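Nucleoside diphosphate kinase family protein (Babesia bovis, PDB 3JS9) probably transfers phosphate between nucleoside triphosphates and diphosphates, as a magnesium-dependent kinase of the NDK family that assembles from six copies. Local coordinates at residues Ala42-His47 with Val78-Trp83. Sequence-based numbering, arbitrary orientation.
Sequences AAKFEH and VFCMIW. With SO4 (sulfate ion), chain D.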
loop_
_atom_site.group_PDB
_atom_site.type_symbol
_atom_site.label_atom_id
_atom_site.label_comp_id
_atom_site.label_asym_id
_atom_site.label_seq_id
_atom_site.Cartn_x
_atom_site.Cartn_y
_atom_site.Cartn_z
ATOM N N ALA A 42 19.725 -13.532 -7.290
ATOM C CA ALA A 42 19.222 -14.446 -8.321
ATOM C C ALA A 42 17.724 -14.601 -8.186
ATOM O O ALA A 42 17.179 -14.586 -7.064
ATOM C CB ALA A 42 19.882 -15.816 -8.225
ATOM N N ALA A 43 17.053 -14.764 -9.312
ATOM C CA ALA A 43 15.623 -14.968 -9.287
ATOM C C ALA A 43 15.250 -15.609 -10.596
ATOM O O ALA A 43 15.893 -15.305 -11.609
ATOM C CB ALA A 43 14.906 -13.627 -9.140
ATOM N N LYS A 44 14.234 -16.477 -10.586
ATOM C CA LYS A 44 13.619 -17.011 -11.823
ATOM C C LYS A 44 12.274 -17.691 -11.548
ATOM O O LYS A 44 12.093 -18.326 -10.520
ATOM C CB LYS A 44 14.541 -18.032 -12.502
ATOM C CG LYS A 44 14.939 -19.188 -11.590
ATOM C CD LYS A 44 15.805 -20.181 -12.288
ATOM C CE LYS A 44 16.324 -21.239 -11.330
ATOM N NZ LYS A 44 17.507 -21.968 -11.934
ATOM N N PHE A 45 11.340 -17.554 -12.488
ATOM C CA PHE A 45 10.077 -18.278 -12.476
ATOM C C PHE A 45 10.384 -19.650 -13.119
ATOM O O PHE A 45 11.068 -19.705 -14.124
ATOM C CB PHE A 45 9.080 -17.497 -13.352
ATOM C CG PHE A 45 7.640 -17.939 -13.238
ATOM C CD1 PHE A 45 7.056 -18.217 -11.986
ATOM C CD2 PHE A 45 6.855 -18.035 -14.380
ATOM C CE1 PHE A 45 5.739 -18.584 -11.878
ATOM C CE2 PHE A 45 5.500 -18.417 -14.294
ATOM C CZ PHE A 45 4.939 -18.685 -13.037
ATOM N N GLU A 46 9.888 -20.742 -12.557
ATOM C CA GLU A 46 10.111 -22.060 -13.159
ATOM C C GLU A 46 9.096 -23.145 -12.791
ATOM O O GLU A 46 8.339 -23.031 -11.800
ATOM C CB GLU A 46 11.519 -22.575 -12.874
ATOM C CG GLU A 46 11.652 -23.358 -11.613
ATOM C CD GLU A 46 13.058 -23.884 -11.432
ATOM O OE1 GLU A 46 13.952 -23.526 -12.243
ATOM O OE2 GLU A 46 13.284 -24.647 -10.470
ATOM N N HIS A 47 9.082 -24.177 -13.638
ATOM C CA HIS A 47 8.451 -25.460 -13.349
ATOM C C HIS A 47 9.585 -26.399 -12.921
ATOM O O HIS A 47 10.345 -26.858 -13.746
ATOM C CB HIS A 47 7.789 -25.965 -14.623
ATOM C CG HIS A 47 7.019 -27.237 -14.454
ATOM N ND1 HIS A 47 5.736 -27.392 -14.940
ATOM C CD2 HIS A 47 7.347 -28.414 -13.868
ATOM C CE1 HIS A 47 5.303 -28.605 -14.644
ATOM N NE2 HIS A 47 6.261 -29.244 -13.993
ATOM N N VAL A 78 6.837 -22.383 -9.421
ATOM C CA VAL A 78 7.400 -21.745 -8.237
ATOM C C VAL A 78 8.192 -20.526 -8.639
ATOM O O VAL A 78 8.590 -20.415 -9.793
ATOM C CB VAL A 78 8.294 -22.728 -7.383
ATOM C CG1 VAL A 78 7.492 -23.966 -6.991
ATOM C CG2 VAL A 78 9.596 -23.118 -8.129
ATOM N N PHE A 79 8.439 -19.605 -7.703
ATOM C CA PHE A 79 9.318 -18.483 -8.002
ATOM C C PHE A 79 10.500 -18.501 -7.064
ATOM O O PHE A 79 10.321 -18.427 -5.848
ATOM C CB PHE A 79 8.553 -17.163 -7.965
ATOM C CG PHE A 79 9.380 -15.960 -8.359
ATOM C CD1 PHE A 79 10.079 -15.244 -7.405
ATOM C CD2 PHE A 79 9.419 -15.526 -9.681
ATOM C CE1 PHE A 79 10.832 -14.140 -7.770
ATOM C CE2 PHE A 79 10.177 -14.412 -10.051
ATOM C CZ PHE A 79 10.883 -13.731 -9.113
ATOM N N CYS A 80 11.704 -18.608 -7.636
ATOM C CA CYS A 80 12.951 -18.837 -6.900
ATOM C C CYS A 80 13.739 -17.569 -6.762
ATOM O O CYS A 80 13.850 -16.818 -7.732
ATOM C CB CYS A 80 13.846 -19.828 -7.648
ATOM S SG CYS A 80 13.050 -21.358 -8.225
ATOM N N MET A 81 14.339 -17.357 -5.582
ATOM C CA MET A 81 15.176 -16.178 -5.298
ATOM C C MET A 81 16.324 -16.543 -4.395
ATOM O O MET A 81 16.207 -17.484 -3.606
ATOM C CB MET A 81 14.374 -15.069 -4.591
ATOM C CG MET A 81 13.257 -14.470 -5.448
ATOM S SD MET A 81 12.118 -13.586 -4.381
ATOM C CE MET A 81 10.997 -14.906 -3.801
ATOM N N ILE A 82 17.432 -15.810 -4.519
ATOM C CA ILE A 82 18.481 -15.805 -3.490
ATOM C C ILE A 82 18.671 -14.352 -3.074
ATOM O O ILE A 82 18.746 -13.479 -3.925
ATOM C CB ILE A 82 19.830 -16.329 -4.002
ATOM C CG1 ILE A 82 19.744 -17.809 -4.325
ATOM C CG2 ILE A 82 20.982 -16.033 -2.988
ATOM C CD1 ILE A 82 21.078 -18.365 -4.935
ATOM N N TRP A 83 18.750 -14.120 -1.769
ATOM C CA TRP A 83 18.920 -12.803 -1.191
ATOM C C TRP A 83 20.151 -12.786 -0.297
ATOM O O TRP A 83 20.416 -13.752 0.417
ATOM C CB TRP A 83 17.679 -12.428 -0.380
ATOM C CG TRP A 83 16.495 -12.137 -1.218
ATOM C CD1 TRP A 83 15.534 -13.026 -1.629
ATOM C CD2 TRP A 83 16.141 -10.870 -1.777
ATOM N NE1 TRP A 83 14.600 -12.380 -2.399
ATOM C CE2 TRP A 83 14.957 -11.059 -2.522
ATOM C CE3 TRP A 83 16.717 -9.592 -1.731
ATOM C CZ2 TRP A 83 14.325 -10.015 -3.203
ATOM C CZ3 TRP A 83 16.089 -8.551 -2.414
ATOM C CH2 TRP A 83 14.897 -8.770 -3.137
HETATM S S SO4 D . 3.761 -32.166 -13.833
HETATM O O1 SO4 D . 3.275 -32.456 -12.482
HETATM O O2 SO4 D . 5.161 -31.769 -13.707
HETATM O O3 SO4 D . 3.626 -33.351 -14.676
HETATM O O4 SO4 D . 2.945 -31.126 -14.465
#
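The F79 ring meets strand 42-46 obliquely, its CZ 4.0 Å from A43 CB and its CD2 near F45 CB, while the sulfur of M81 lies in its plane at the edge. F79 CG stands anti to the backbone N (chi1 -176°), which swings the ring across the pair toward A43 and F45. The F45 ring is also oblique to its neighbour strand, with CD1 3.5 Å from V78 O; W147 of a second subunit packs against it edge-to-face. M81 SD lies in the plane of the W83 indole as well, accepting a weak hydrogen bond from NE1. At the edge of the H47 imidazole, in plane, sits a sulfate, probably from the crystallisation liquor: H47 NE2 donates to its O2 (2.8 Å, 143°), and H75 ND1 also bonds the ion.

The backbones run antiparallel, K44 and C80 bonding reciprocally through N and O. E46 CG lies 4.1 Å from V78 CG2, both side chains pointing the same way, and C80 SG is 4.0 Å from E46 OE2. K44 NZ makes a long salt bridge to E46 OE1 (3.9 Å).

Strand order 39-46, 78-85, 10-16, 122-124 is characteristic of the ferredoxin-like NDK fold. Strand 39-46 is outermost within the chain, and backbone bonds from A43 and F45 carry its edge to a second subunit. V78's side chain is about 5 Å from that of K17 (predicted ATP site) and about 8 Å from that of H123 (predicted phosphohistidine).

A43, F45 and F79 face the second subunit; the other face is mostly apolar, packed by W138, F139 and C135, with K44 NZ held by Q143 OE1 and W138 O.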